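Long-range contacts in restriction endonuclease UbaLAI (Unidentified, PDB 5O63), which cleaves DNA as a monomeric Type IIE restriction enzyme and is represented here by its N-terminal B3 DNA-binding domain bound to cognate DNA: residues Thr63-Ala68 against Thr78-Tyr83; Ala23-Val28 against Ser48-Met53; Ala68-Ser73 against Tyr123-Ala128; Asn32-Arg37 against Asn100-Asp105. All blocks are in the same frame, centred on the assembly; numbering follows the deposited sequence.

Contact 1: residues Thr63-Ala68 against Thr78-Tyr83; sequences TSNFPA and TLAYKY. With nucleotides of chain C.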
# COMPACT_ATOMS: atom_id res chain seq x y z
N THR A 63 -4.44 9.16 15.24
CA THR A 63 -4.77 7.93 14.55
C THR A 63 -6.07 8.06 13.77
O THR A 63 -7.02 8.66 14.23
CB THR A 63 -4.79 6.73 15.55
OG1 THR A 63 -5.23 5.56 14.87
CG2 THR A 63 -5.68 7.03 16.78
N SER A 64 -6.07 7.55 12.56
CA SER A 64 -7.16 7.63 11.65
C SER A 64 -7.40 6.20 11.15
O SER A 64 -6.47 5.38 11.07
CB SER A 64 -6.80 8.58 10.50
OG SER A 64 -7.82 8.57 9.54
N ASN A 65 -8.62 5.91 10.78
CA ASN A 65 -8.93 4.71 10.06
C ASN A 65 -9.22 5.03 8.62
O ASN A 65 -9.75 6.11 8.29
CB ASN A 65 -10.17 4.00 10.66
CG ASN A 65 -9.91 3.43 12.04
OD1 ASN A 65 -8.76 3.24 12.43
ND2 ASN A 65 -10.99 3.15 12.78
N PHE A 66 -8.99 4.08 7.75
CA PHE A 66 -9.59 4.23 6.42
C PHE A 66 -9.92 2.88 5.82
O PHE A 66 -9.29 1.86 6.09
CB PHE A 66 -8.68 5.07 5.49
CG PHE A 66 -7.38 4.44 5.18
CD1 PHE A 66 -7.19 3.73 4.00
CD2 PHE A 66 -6.30 4.61 6.02
CE1 PHE A 66 -5.95 3.19 3.68
CE2 PHE A 66 -5.07 4.05 5.72
CZ PHE A 66 -4.90 3.32 4.54
N PRO A 67 -10.98 2.84 5.01
CA PRO A 67 -11.38 1.54 4.46
C PRO A 67 -10.48 1.21 3.27
O PRO A 67 -10.06 2.12 2.55
CB PRO A 67 -12.85 1.76 4.03
CG PRO A 67 -12.95 3.19 3.84
CD PRO A 67 -11.95 3.91 4.69
N ALA A 68 -10.15 -0.06 3.07
CA ALA A 68 -9.31 -0.45 1.94
C ALA A 68 -9.71 -1.84 1.55
O ALA A 68 -9.99 -2.68 2.43
CB ALA A 68 -7.81 -0.43 2.31
N THR A 78 -10.54 -2.44 7.25
CA THR A 78 -10.21 -1.11 7.77
C THR A 78 -8.71 -1.12 8.12
O THR A 78 -8.23 -1.97 8.87
CB THR A 78 -11.04 -0.75 9.02
OG1 THR A 78 -12.43 -0.70 8.66
CG2 THR A 78 -10.64 0.61 9.56
N LEU A 79 -7.97 -0.23 7.48
CA LEU A 79 -6.58 -0.05 7.89
C LEU A 79 -6.47 1.10 8.85
O LEU A 79 -7.34 2.02 8.84
CB LEU A 79 -5.72 0.23 6.61
CG LEU A 79 -5.71 -0.95 5.65
CD1 LEU A 79 -4.77 -0.56 4.47
CD2 LEU A 79 -5.31 -2.28 6.32
N ALA A 80 -5.40 1.09 9.66
CA ALA A 80 -5.14 2.21 10.56
C ALA A 80 -3.97 3.02 10.06
O ALA A 80 -2.98 2.46 9.56
CB ALA A 80 -4.87 1.74 12.03
N TYR A 81 -4.11 4.32 10.16
CA TYR A 81 -3.07 5.27 9.71
C TYR A 81 -2.60 6.00 10.98
O TYR A 81 -3.40 6.73 11.65
CB TYR A 81 -3.68 6.18 8.66
CG TYR A 81 -2.81 7.24 8.02
CD1 TYR A 81 -1.41 7.12 7.97
CD2 TYR A 81 -3.40 8.33 7.37
CE1 TYR A 81 -0.64 8.10 7.33
CE2 TYR A 81 -2.64 9.30 6.75
CZ TYR A 81 -1.27 9.17 6.74
OH TYR A 81 -0.53 10.15 6.12
N LYS A 82 -1.36 5.72 11.39
CA LYS A 82 -0.88 6.16 12.70
C LYS A 82 0.10 7.30 12.62
O LYS A 82 1.00 7.26 11.77
CB LYS A 82 -0.20 4.98 13.44
CG LYS A 82 -0.96 3.64 13.36
CD LYS A 82 -2.28 3.67 14.20
CE LYS A 82 -1.97 3.82 15.66
NZ LYS A 82 -3.27 3.75 16.40
N TYR A 83 -0.06 8.31 13.46
CA TYR A 83 0.98 9.36 13.65
C TYR A 83 1.59 9.17 15.03
O TYR A 83 0.87 9.17 16.03
CB TYR A 83 0.37 10.75 13.55
CG TYR A 83 1.28 11.83 14.01
CD1 TYR A 83 2.39 12.20 13.27
CD2 TYR A 83 1.04 12.51 15.23
CE1 TYR A 83 3.22 13.23 13.69
CE2 TYR A 83 1.89 13.53 15.66
CZ TYR A 83 2.98 13.88 14.89
OH TYR A 83 3.83 14.87 15.31
P DC C 3 -2.92 0.08 16.00
OP1 DC C 3 -3.95 1.17 15.94
OP2 DC C 3 -1.77 0.21 15.09
O5' DC C 3 -2.35 0.13 17.49
C5' DC C 3 -3.34 0.17 18.58
C4' DC C 3 -2.60 0.05 19.91
O4' DC C 3 -1.88 -1.18 19.94
C3' DC C 3 -1.54 1.07 20.20
O3' DC C 3 -2.11 2.28 20.66
C2' DC C 3 -0.76 0.40 21.34
C1' DC C 3 -0.79 -1.03 20.89
N1 DC C 3 0.45 -1.51 20.22
C2 DC C 3 1.49 -1.92 21.03
O2 DC C 3 1.39 -1.75 22.25
N3 DC C 3 2.56 -2.49 20.46
C4 DC C 3 2.66 -2.59 19.10
N4 DC C 3 3.75 -3.17 18.60
C5 DC C 3 1.61 -2.15 18.22
C6 DC C 3 0.50 -1.63 18.85

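Contact 2: residues Ala23-Val28 against Ser48-Met53; sequences AMFAKV and SFFPDM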
# COMPACT_ATOMS: atom_id res chain seq x y z
N ALA A 23 -4.30 6.41 -8.60
CA ALA A 23 -2.97 6.71 -8.20
C ALA A 23 -2.45 5.49 -7.44
O ALA A 23 -3.22 4.75 -6.83
CB ALA A 23 -2.91 7.93 -7.31
N MET A 24 -1.15 5.30 -7.51
CA MET A 24 -0.50 4.17 -6.81
C MET A 24 0.62 4.64 -5.92
O MET A 24 1.42 5.53 -6.29
CB MET A 24 0.02 3.16 -7.84
CG MET A 24 0.92 2.03 -7.26
SD MET A 24 1.62 0.93 -8.50
CE MET A 24 2.71 2.03 -9.33
N PHE A 25 0.71 4.03 -4.74
CA PHE A 25 1.90 4.11 -3.90
C PHE A 25 2.39 2.68 -3.69
O PHE A 25 1.67 1.87 -3.08
CB PHE A 25 1.57 4.82 -2.57
CG PHE A 25 2.55 4.54 -1.46
CD1 PHE A 25 3.91 4.79 -1.57
CD2 PHE A 25 2.08 4.02 -0.26
CE1 PHE A 25 4.81 4.51 -0.50
CE2 PHE A 25 2.94 3.74 0.81
CZ PHE A 25 4.32 3.97 0.71
N ALA A 26 3.57 2.33 -4.16
CA ALA A 26 4.13 0.98 -3.99
C ALA A 26 5.47 1.12 -3.31
O ALA A 26 6.25 2.03 -3.60
CB ALA A 26 4.30 0.28 -5.29
N LYS A 27 5.71 0.20 -2.40
CA LYS A 27 6.89 0.27 -1.52
C LYS A 27 7.50 -1.12 -1.39
O LYS A 27 6.83 -2.11 -1.05
CB LYS A 27 6.57 0.82 -0.12
CG LYS A 27 7.84 1.03 0.71
CD LYS A 27 7.52 1.25 2.22
CE LYS A 27 8.84 1.54 2.97
NZ LYS A 27 8.63 1.52 4.51
N VAL A 28 8.81 -1.22 -1.67
CA VAL A 28 9.56 -2.39 -1.25
C VAL A 28 9.87 -2.23 0.22
O VAL A 28 10.49 -1.22 0.64
CB VAL A 28 10.91 -2.52 -2.05
CG1 VAL A 28 11.67 -3.73 -1.63
CG2 VAL A 28 10.60 -2.50 -3.59
N SER A 48 0.73 12.55 1.10
CA SER A 48 -0.39 13.10 0.33
C SER A 48 -1.25 12.01 -0.40
O SER A 48 -2.38 12.30 -0.85
CB SER A 48 0.12 14.15 -0.65
OG SER A 48 1.00 13.60 -1.61
N PHE A 49 -0.73 10.78 -0.52
CA PHE A 49 -1.48 9.69 -1.17
C PHE A 49 -2.60 9.21 -0.24
O PHE A 49 -3.71 8.89 -0.66
CB PHE A 49 -0.54 8.51 -1.53
CG PHE A 49 -1.25 7.25 -1.93
CD1 PHE A 49 -1.53 6.27 -0.97
CD2 PHE A 49 -1.67 7.03 -3.23
CE1 PHE A 49 -2.19 5.11 -1.31
CE2 PHE A 49 -2.32 5.84 -3.60
CZ PHE A 49 -2.60 4.89 -2.62
N PHE A 50 -2.29 9.21 1.06
CA PHE A 50 -3.26 8.78 2.06
C PHE A 50 -4.26 9.83 2.45
O PHE A 50 -4.12 11.01 2.08
CB PHE A 50 -2.49 8.27 3.29
CG PHE A 50 -1.79 6.97 3.01
CD1 PHE A 50 -2.55 5.77 2.88
CD2 PHE A 50 -0.43 6.97 2.75
CE1 PHE A 50 -1.90 4.54 2.58
CE2 PHE A 50 0.24 5.76 2.45
CZ PHE A 50 -0.46 4.54 2.38
N PRO A 51 -5.33 9.41 3.13
CA PRO A 51 -6.36 10.39 3.48
C PRO A 51 -5.77 11.50 4.35
O PRO A 51 -4.74 11.32 5.01
CB PRO A 51 -7.39 9.56 4.27
CG PRO A 51 -7.20 8.21 3.84
CD PRO A 51 -5.73 8.05 3.54
N ASP A 52 -6.41 12.66 4.33
CA ASP A 52 -6.04 13.71 5.25
C ASP A 52 -6.19 13.16 6.67
O ASP A 52 -7.19 12.53 7.01
CB ASP A 52 -6.91 14.95 5.05
CG ASP A 52 -6.60 15.68 3.76
OD1 ASP A 52 -5.43 15.68 3.33
OD2 ASP A 52 -7.54 16.25 3.17
N MET A 53 -5.17 13.37 7.48
CA MET A 53 -5.26 13.07 8.88
C MET A 53 -4.89 14.35 9.59
O MET A 53 -3.73 14.70 9.64
CB MET A 53 -4.32 11.92 9.31
CG MET A 53 -4.29 11.73 10.82
SD MET A 53 -3.73 10.12 11.35
CE MET A 53 -2.25 10.02 10.38

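Contact 3: residues Ala68-Ser73 against Tyr123-Ala128; sequences AFDSLS and YYFDCA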
# COMPACT_ATOMS: atom_id res chain seq x y z
N ALA A 68 -10.15 -0.06 3.07
CA ALA A 68 -9.31 -0.45 1.94
C ALA A 68 -9.71 -1.84 1.55
O ALA A 68 -9.99 -2.68 2.43
CB ALA A 68 -7.81 -0.43 2.31
N PHE A 69 -9.80 -2.09 0.26
CA PHE A 69 -10.12 -3.41 -0.24
C PHE A 69 -8.86 -4.24 -0.28
O PHE A 69 -7.88 -3.90 -0.94
CB PHE A 69 -10.76 -3.32 -1.61
CG PHE A 69 -11.20 -4.63 -2.13
CD1 PHE A 69 -12.42 -5.21 -1.70
CD2 PHE A 69 -10.43 -5.31 -3.03
CE1 PHE A 69 -12.84 -6.41 -2.23
CE2 PHE A 69 -10.87 -6.51 -3.57
CZ PHE A 69 -12.08 -7.08 -3.15
N ASP A 70 -8.85 -5.34 0.48
CA ASP A 70 -7.69 -6.21 0.56
C ASP A 70 -7.74 -7.21 -0.55
O ASP A 70 -8.62 -8.07 -0.62
CB ASP A 70 -7.66 -6.93 1.91
CG ASP A 70 -6.48 -7.81 2.03
OD1 ASP A 70 -6.48 -8.93 1.54
OD2 ASP A 70 -5.50 -7.37 2.64
N SER A 71 -6.81 -7.09 -1.52
CA SER A 71 -6.86 -7.92 -2.68
C SER A 71 -6.62 -9.39 -2.37
O SER A 71 -7.17 -10.24 -3.02
CB SER A 71 -5.80 -7.42 -3.70
OG SER A 71 -5.75 -8.23 -4.88
N LEU A 72 -5.78 -9.68 -1.38
CA LEU A 72 -5.45 -11.09 -1.15
C LEU A 72 -6.69 -11.85 -0.62
O LEU A 72 -6.98 -12.95 -1.09
CB LEU A 72 -4.29 -11.24 -0.16
CG LEU A 72 -2.92 -10.89 -0.75
CD1 LEU A 72 -1.91 -11.04 0.42
CD2 LEU A 72 -2.69 -11.89 -1.84
N SER A 73 -7.43 -11.19 0.28
CA SER A 73 -8.68 -11.79 0.80
C SER A 73 -9.95 -11.49 0.02
O SER A 73 -11.00 -12.08 0.29
CB SER A 73 -8.86 -11.32 2.25
OG SER A 73 -9.16 -9.91 2.36
N TYR A 123 -9.69 3.00 -1.53
CA TYR A 123 -8.33 2.44 -1.46
C TYR A 123 -8.35 0.93 -1.64
O TYR A 123 -9.33 0.26 -1.30
CB TYR A 123 -7.65 2.78 -0.12
CG TYR A 123 -7.27 4.23 -0.02
CD1 TYR A 123 -6.01 4.67 -0.47
CD2 TYR A 123 -8.14 5.17 0.51
CE1 TYR A 123 -5.65 6.01 -0.39
CE2 TYR A 123 -7.81 6.54 0.55
CZ TYR A 123 -6.54 6.95 0.10
OH TYR A 123 -6.19 8.30 0.16
N TYR A 124 -7.22 0.43 -2.14
CA TYR A 124 -6.96 -1.00 -2.41
C TYR A 124 -5.59 -1.34 -1.89
O TYR A 124 -4.71 -0.51 -2.00
CB TYR A 124 -6.98 -1.29 -3.89
CG TYR A 124 -8.31 -1.02 -4.49
CD1 TYR A 124 -9.17 -2.09 -4.81
CD2 TYR A 124 -8.75 0.30 -4.72
CE1 TYR A 124 -10.44 -1.88 -5.36
CE2 TYR A 124 -10.03 0.52 -5.28
CZ TYR A 124 -10.87 -0.59 -5.58
OH TYR A 124 -12.15 -0.45 -6.14
N PHE A 125 -5.44 -2.56 -1.39
CA PHE A 125 -4.13 -2.99 -0.91
C PHE A 125 -3.79 -4.35 -1.41
O PHE A 125 -4.60 -5.27 -1.36
CB PHE A 125 -4.17 -3.00 0.63
CG PHE A 125 -2.99 -3.63 1.27
CD1 PHE A 125 -3.02 -4.97 1.64
CD2 PHE A 125 -1.86 -2.87 1.52
CE1 PHE A 125 -1.90 -5.57 2.28
CE2 PHE A 125 -0.72 -3.44 2.16
CZ PHE A 125 -0.74 -4.80 2.53
N ASP A 126 -2.53 -4.54 -1.84
CA ASP A 126 -2.02 -5.82 -2.29
C ASP A 126 -0.60 -5.96 -1.72
O ASP A 126 0.02 -4.97 -1.39
CB ASP A 126 -1.99 -5.86 -3.81
CG ASP A 126 -1.82 -7.26 -4.41
OD1 ASP A 126 -1.79 -8.27 -3.70
OD2 ASP A 126 -1.83 -7.35 -5.66
N CYS A 127 -0.15 -7.20 -1.55
CA CYS A 127 1.21 -7.38 -1.06
C CYS A 127 1.73 -8.73 -1.42
O CYS A 127 0.99 -9.64 -1.80
CB CYS A 127 1.29 -7.17 0.41
SG CYS A 127 0.49 -8.49 1.34
N ALA A 128 3.05 -8.87 -1.32
CA ALA A 128 3.72 -10.01 -1.85
C ALA A 128 5.09 -10.18 -1.23
O ALA A 128 5.66 -9.25 -0.70
CB ALA A 128 3.86 -9.88 -3.39
O HOH W 1 -3.88 -10.03 -4.46
O HOH W 2 -3.85 -7.81 0.13

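Contact 4: residues Asn32-Arg37 against Asn100-Asp105; sequences NDDSGR and NERNYD. With nucleotides of chain D.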
# COMPACT_ATOMS: atom_id res chain seq x y z
N ASN A 32 12.39 -3.99 8.96
CA ASN A 32 11.59 -3.65 10.19
C ASN A 32 10.11 -3.59 9.93
O ASN A 32 9.34 -3.79 10.90
CB ASN A 32 12.00 -2.29 10.76
CG ASN A 32 11.77 -2.23 12.28
OD1 ASN A 32 12.26 -3.08 13.00
ND2 ASN A 32 11.00 -1.25 12.70
N ASP A 33 9.69 -3.31 8.70
CA ASP A 33 8.22 -3.18 8.39
C ASP A 33 7.53 -4.49 8.56
O ASP A 33 8.10 -5.54 8.31
CB ASP A 33 8.08 -2.73 6.93
CG ASP A 33 8.43 -1.28 6.67
OD1 ASP A 33 8.26 -0.38 7.50
OD2 ASP A 33 8.83 -1.06 5.45
N ASP A 34 6.23 -4.47 8.97
CA ASP A 34 5.42 -5.68 8.98
C ASP A 34 3.93 -5.20 9.04
O ASP A 34 3.67 -4.04 8.81
CB ASP A 34 5.81 -6.59 10.12
CG ASP A 34 5.71 -5.90 11.48
OD1 ASP A 34 4.82 -5.05 11.72
OD2 ASP A 34 6.66 -6.10 12.30
N SER A 35 3.03 -6.14 9.36
CA SER A 35 1.58 -5.86 9.24
C SER A 35 1.07 -4.87 10.28
O SER A 35 -0.01 -4.27 10.10
CB SER A 35 0.81 -7.18 9.39
OG SER A 35 1.30 -8.14 8.50
N GLY A 36 1.80 -4.69 11.38
CA GLY A 36 1.35 -3.75 12.39
C GLY A 36 2.10 -3.73 13.74
O GLY A 36 2.04 -2.69 14.41
N ARG A 37 2.81 -4.79 14.08
CA ARG A 37 3.67 -4.71 15.24
C ARG A 37 4.63 -3.52 15.08
O ARG A 37 4.73 -2.65 15.95
CB ARG A 37 4.46 -6.04 15.40
CG ARG A 37 5.01 -6.24 16.86
CD ARG A 37 6.30 -5.47 17.09
NE ARG A 37 6.93 -5.87 18.38
CZ ARG A 37 7.89 -6.80 18.51
NH1 ARG A 37 8.38 -7.42 17.43
NH2 ARG A 37 8.37 -7.13 19.73
N ASN A 100 3.96 -10.39 7.79
CA ASN A 100 4.73 -10.65 9.00
C ASN A 100 5.89 -11.66 8.79
O ASN A 100 6.86 -11.68 9.58
CB ASN A 100 3.76 -11.14 10.08
CG ASN A 100 2.91 -10.03 10.58
OD1 ASN A 100 3.32 -8.85 10.62
ND2 ASN A 100 1.64 -10.36 10.93
N GLU A 101 5.80 -12.48 7.74
CA GLU A 101 6.79 -13.51 7.52
C GLU A 101 8.08 -12.87 7.01
O GLU A 101 8.07 -12.29 5.95
CB GLU A 101 6.26 -14.55 6.53
CG GLU A 101 5.29 -15.56 7.19
CD GLU A 101 5.97 -16.64 8.02
OE1 GLU A 101 7.18 -16.87 7.86
OE2 GLU A 101 5.26 -17.30 8.84
N ARG A 102 9.18 -13.01 7.75
CA ARG A 102 10.41 -12.26 7.46
C ARG A 102 11.48 -12.99 6.61
O ARG A 102 12.48 -12.37 6.25
CB ARG A 102 11.08 -11.84 8.79
CG ARG A 102 10.30 -10.83 9.61
CD ARG A 102 10.00 -9.55 8.75
NE ARG A 102 9.91 -8.30 9.52
CZ ARG A 102 9.09 -8.06 10.58
NH1 ARG A 102 8.22 -9.02 11.08
NH2 ARG A 102 9.18 -6.86 11.17
N ASN A 103 11.29 -14.26 6.30
CA ASN A 103 12.36 -15.04 5.64
C ASN A 103 12.29 -15.14 4.11
O ASN A 103 12.91 -16.02 3.48
CB ASN A 103 12.34 -16.46 6.22
CG ASN A 103 12.81 -16.49 7.65
OD1 ASN A 103 13.84 -15.91 7.98
ND2 ASN A 103 12.03 -17.14 8.50
N TYR A 104 11.47 -14.27 3.50
CA TYR A 104 11.17 -14.39 2.07
C TYR A 104 11.32 -13.07 1.42
O TYR A 104 10.55 -12.71 0.50
CB TYR A 104 9.74 -14.94 1.86
CG TYR A 104 9.65 -16.28 2.51
CD1 TYR A 104 9.10 -16.41 3.77
CD2 TYR A 104 10.21 -17.41 1.91
CE1 TYR A 104 9.07 -17.67 4.42
CE2 TYR A 104 10.17 -18.65 2.53
CZ TYR A 104 9.60 -18.77 3.79
OH TYR A 104 9.58 -20.00 4.41
N ASP A 105 12.30 -12.29 1.87
CA ASP A 105 12.47 -10.94 1.29
C ASP A 105 13.04 -11.02 -0.14
O ASP A 105 13.74 -12.00 -0.46
CB ASP A 105 13.41 -10.11 2.15
CG ASP A 105 12.73 -9.52 3.40
OD1 ASP A 105 13.43 -8.83 4.17
OD2 ASP A 105 11.48 -9.68 3.57
P DG D 6 15.46 -6.71 19.78
OP1 DG D 6 16.64 -7.09 20.58
OP2 DG D 6 14.87 -7.62 18.77
O5' DG D 6 14.24 -6.32 20.76
C5' DG D 6 14.44 -5.54 21.90
C4' DG D 6 13.12 -5.37 22.63
O4' DG D 6 12.33 -4.40 21.86
C3' DG D 6 12.27 -6.64 22.72
O3' DG D 6 11.60 -6.63 23.94
C2' DG D 6 11.19 -6.37 21.64
C1' DG D 6 11.03 -4.86 21.79
N9 DG D 6 10.35 -4.28 20.67
C8 DG D 6 10.45 -4.63 19.32
N7 DG D 6 9.60 -3.97 18.55
C5 DG D 6 8.89 -3.16 19.44
C6 DG D 6 7.79 -2.30 19.22
O6 DG D 6 7.21 -2.04 18.12
N1 DG D 6 7.34 -1.69 20.38
C2 DG D 6 7.90 -1.90 21.64
N2 DG D 6 7.35 -1.22 22.64
N3 DG D 6 8.92 -2.75 21.87
C4 DG D 6 9.34 -3.35 20.75
P DG D 7 11.59 -7.89 24.95
OP1 DG D 7 12.83 -8.09 25.56
OP2 DG D 7 10.82 -8.94 24.25
O5' DG D 7 10.55 -7.36 26.02
C5' DG D 7 10.84 -6.18 26.79
C4' DG D 7 9.52 -5.54 27.22
O4' DG D 7 8.90 -4.88 26.05
C3' DG D 7 8.48 -6.49 27.75
O3' DG D 7 7.82 -5.86 28.81
C2' DG D 7 7.52 -6.70 26.54
C1' DG D 7 7.56 -5.32 25.91
N9 DG D 7 7.29 -5.35 24.50
C8 DG D 7 8.00 -6.06 23.55
N7 DG D 7 7.50 -5.89 22.34
C5 DG D 7 6.45 -5.01 22.52
C6 DG D 7 5.55 -4.46 21.55
O6 DG D 7 5.51 -4.64 20.31
N1 DG D 7 4.61 -3.62 22.15
C2 DG D 7 4.58 -3.31 23.51
N2 DG D 7 3.58 -2.48 23.95
N3 DG D 7 5.45 -3.81 24.39
C4 DG D 7 6.31 -4.67 23.83
P DC D 4 15.70 -1.55 8.59
OP1 DC D 4 16.71 -2.42 7.89
OP2 DC D 4 14.21 -1.90 8.40
O5' DC D 4 15.92 -1.57 10.15
C5' DC D 4 17.31 -1.31 10.66
C4' DC D 4 17.33 -1.35 12.15
O4' DC D 4 16.54 -0.27 12.68
C3' DC D 4 16.69 -2.64 12.71
O3' DC D 4 17.68 -3.30 13.52
C2' DC D 4 15.53 -2.14 13.59
C1' DC D 4 15.99 -0.68 13.86
N1 DC D 4 14.86 0.21 14.15
C2 DC D 4 14.63 0.61 15.48
O2 DC D 4 15.46 0.29 16.40
N3 DC D 4 13.55 1.40 15.74
C4 DC D 4 12.70 1.75 14.75
N4 DC D 4 11.62 2.49 15.10
C5 DC D 4 12.90 1.33 13.37
C6 DC D 4 13.97 0.54 13.13
O HOH W 3 2.49 -7.50 12.96

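Contact 1: residues Thr63-Ala68 against Thr78-Tyr83
K82 NZ serves several acceptors: OP1 of nucleotide DC3 of chain C at 2.7 Å, a further DNA phosphate in a salt bridge, and, weakly, T63 OG1 at 3.1 Å. The lysine chain bends at chi2 and chi3 to bring NZ there, lying side by side with T63 on the face of T63, N65, A80 and K82.

In the backbone, S64 O receives Y81 N at 2.7 Å, with an N-H...O angle of 173°, and S64 N to Y81 O closes the hydrogen-bonded pair. Two residues on, F66 N reaches L79 O at 2.9 Å, and L79 N returns to F66 O. Four such bonds fix the register, while N65 faces A80 and P67 faces T78 as non-hydrogen-bonded pairs. The strand axes lie at 146°, which reflects the twist of the pair.

S64, F66, L79 and Y81 share one face. The F66 ring is the main body there: L79 CB stands 3.8 Å above its plane, toward the rim, in a CH-pi contact, and Y81 CB meets the ring edge at CE2, 3.9 Å away. With CG held between the backbone N and the carbonyl carbon (chi1 65°), the ring is turned back across the neighbouring strand. L79 CD1 then reaches A68 CB at 3.7 Å. Beyond the pair, Y123 meets the F66 ring edge-to-face, and Y81 OH bonds to R90.

The arrangement is a twisted beta hairpin of the B3 pseudobarrel, with one face in the hydrophobic interior and the other presenting a lysine to the DNA backbone.

Contact 2: residues Ala23-Val28 against Ser48-Met53
F49 packs its ring against F25 of strand 19-28, opening an aromatic cluster of F25, F49 and F50 inside the B3 pseudobarrel. Its CG lies anti to the backbone N (chi1 168°), which sends the ring toward the strand. F25 CB then sits over the centre of that ring, 3.7 Å above the plane, in a CH-pi contact, and F25 N approaches the same ring at CE2. The carbonyl oxygen of A23 meets the ring edge instead, 3.5 Å from CE2. The F25 and F49 rings themselves meet obliquely, their planes at 54°. Cutting F49 back to an alanine is likely to leave F25 CB without the ring face under it and to open a gap between strand and loop.

F50 follows, and its ring crosses that of F25 at a steep 80°, with centroids 5.7 Å apart. F111 of strand 108-116 meets F50 edge-to-face, and Y123 of strand 121-128 meets F49 edge-to-face, so the cluster joins the loop to the middle of the sheet. Successive phenylalanines also support each other: F49 CD1 stands 3.7 Å above the centre of the F50 ring.

Contact 3: residues Ala68-Ser73 against Tyr123-Ala128
F69 lies beside Y124 in a parallel strand pair, and its side chain can be followed outward. CB sits 3.8 Å from Y124 CD1 and a little farther from Y123 O. The ring swings away because CG is anti to the backbone N (chi1 -176°), yet CD2 still touches Y124 CD1 at 3.9 Å. The two rings are oblique, planes 62° apart, and the F69 ring also meets that of H76 edge-to-face.

The backbone bonds that set this register are F69 N to Y123 O, F125 N to F69 O at 2.8 Å, and S71 N to F125 O at 2.9 Å. The last is nearly straight, at 174°, and F125 O takes a second donor from a water that also accepts L72 N. A different water links S71 OG to D126 OD1; S71 OG also hydrogen-bonds to K74 NZ, while D126 OD2 is held by R135 and Y7.

D70 runs alongside F125, its OD2 at the ring edge, 3.6 Å from CD1. Its other oxygen, OD1, accepts the backbone N of S73 at 2.8 Å, so the chain turns directly after the strand. Within the turn, L72 CD1 rests on C127 SG, 3.6 Å away. Together these features mark a parallel pairing in the mixed sheet of the B3 pseudobarrel, joining strand 62-70 to strand 121-128 and ending in an Asx motif.

Contact 4: residues Asn32-Arg37 against Asn100-Asp105
D34 and N100 bring two irregular loops together, their CA atoms 5.0 Å apart. S35 N donates to N100 OD1 at 3.0 Å, approaching 34° out of the carbonyl plane. Within 32-37 an Asx turn bonds G36 N to D34 OD1, which also accepts H38 N and G39 N.

The other carboxylate oxygen, D34 OD2, takes R102 NH2 in a salt bridge of 2.9 Å. Carboxylate and guanidinium planes stand almost perpendicular, at 84°, so the contact is not a flat two-pronged pairing. The same NH2 makes a weak bond to N32 O, and R102 NE bonds to P31 O.

A water accepts from R37 N and donates to N100 OD1 at 2.8 Å, tying the R37 backbone to the second loop. The R37 chain, bent at chi2 (-81°), carries NE to O6 of DG7 of chain D at 2.7 Å and NH2 to N7 of the same base at 3.0 Å. N7 of DG6, also of chain D, lies over the guanidinium face. A leucine in place of R37 would probably cost O6 and N7 of DG7 the two donors the arginine supplies. N32 N adds a bond of 2.8 Å to OP2 of DC4, again of chain D. The chemistry is consistent with base reading by R37 from a loop that the D34 carboxylate helps to shape, through R102 on one oxygen and backbone N-H groups on the other.

Contacts 1, 2 and 3 all reach one sheet, and contacts 1 and 3 share A68 on strand 62-70. Between contacts 2 and 3, F49 O lies 2.7 Å from Y123 OH, a probable hydrogen bond; contact 2 also packs on contact 1, where Y81 CE2 is 3.6 Å from F50 CB. Contact 4 touches only contact 2, through the salt bridge from K27 NZ to D33 OD2 at 2.8 Å. Its nearest atoms stay about 7 Å from contact 1 and about 6 Å from contact 3. Contacts 1 and 4 touch the DNA directly, contact 1 at chain C and contact 4 at chain D, whereas the nearest atoms of contacts 2 and 3 are about 4 Å and 10 Å from it.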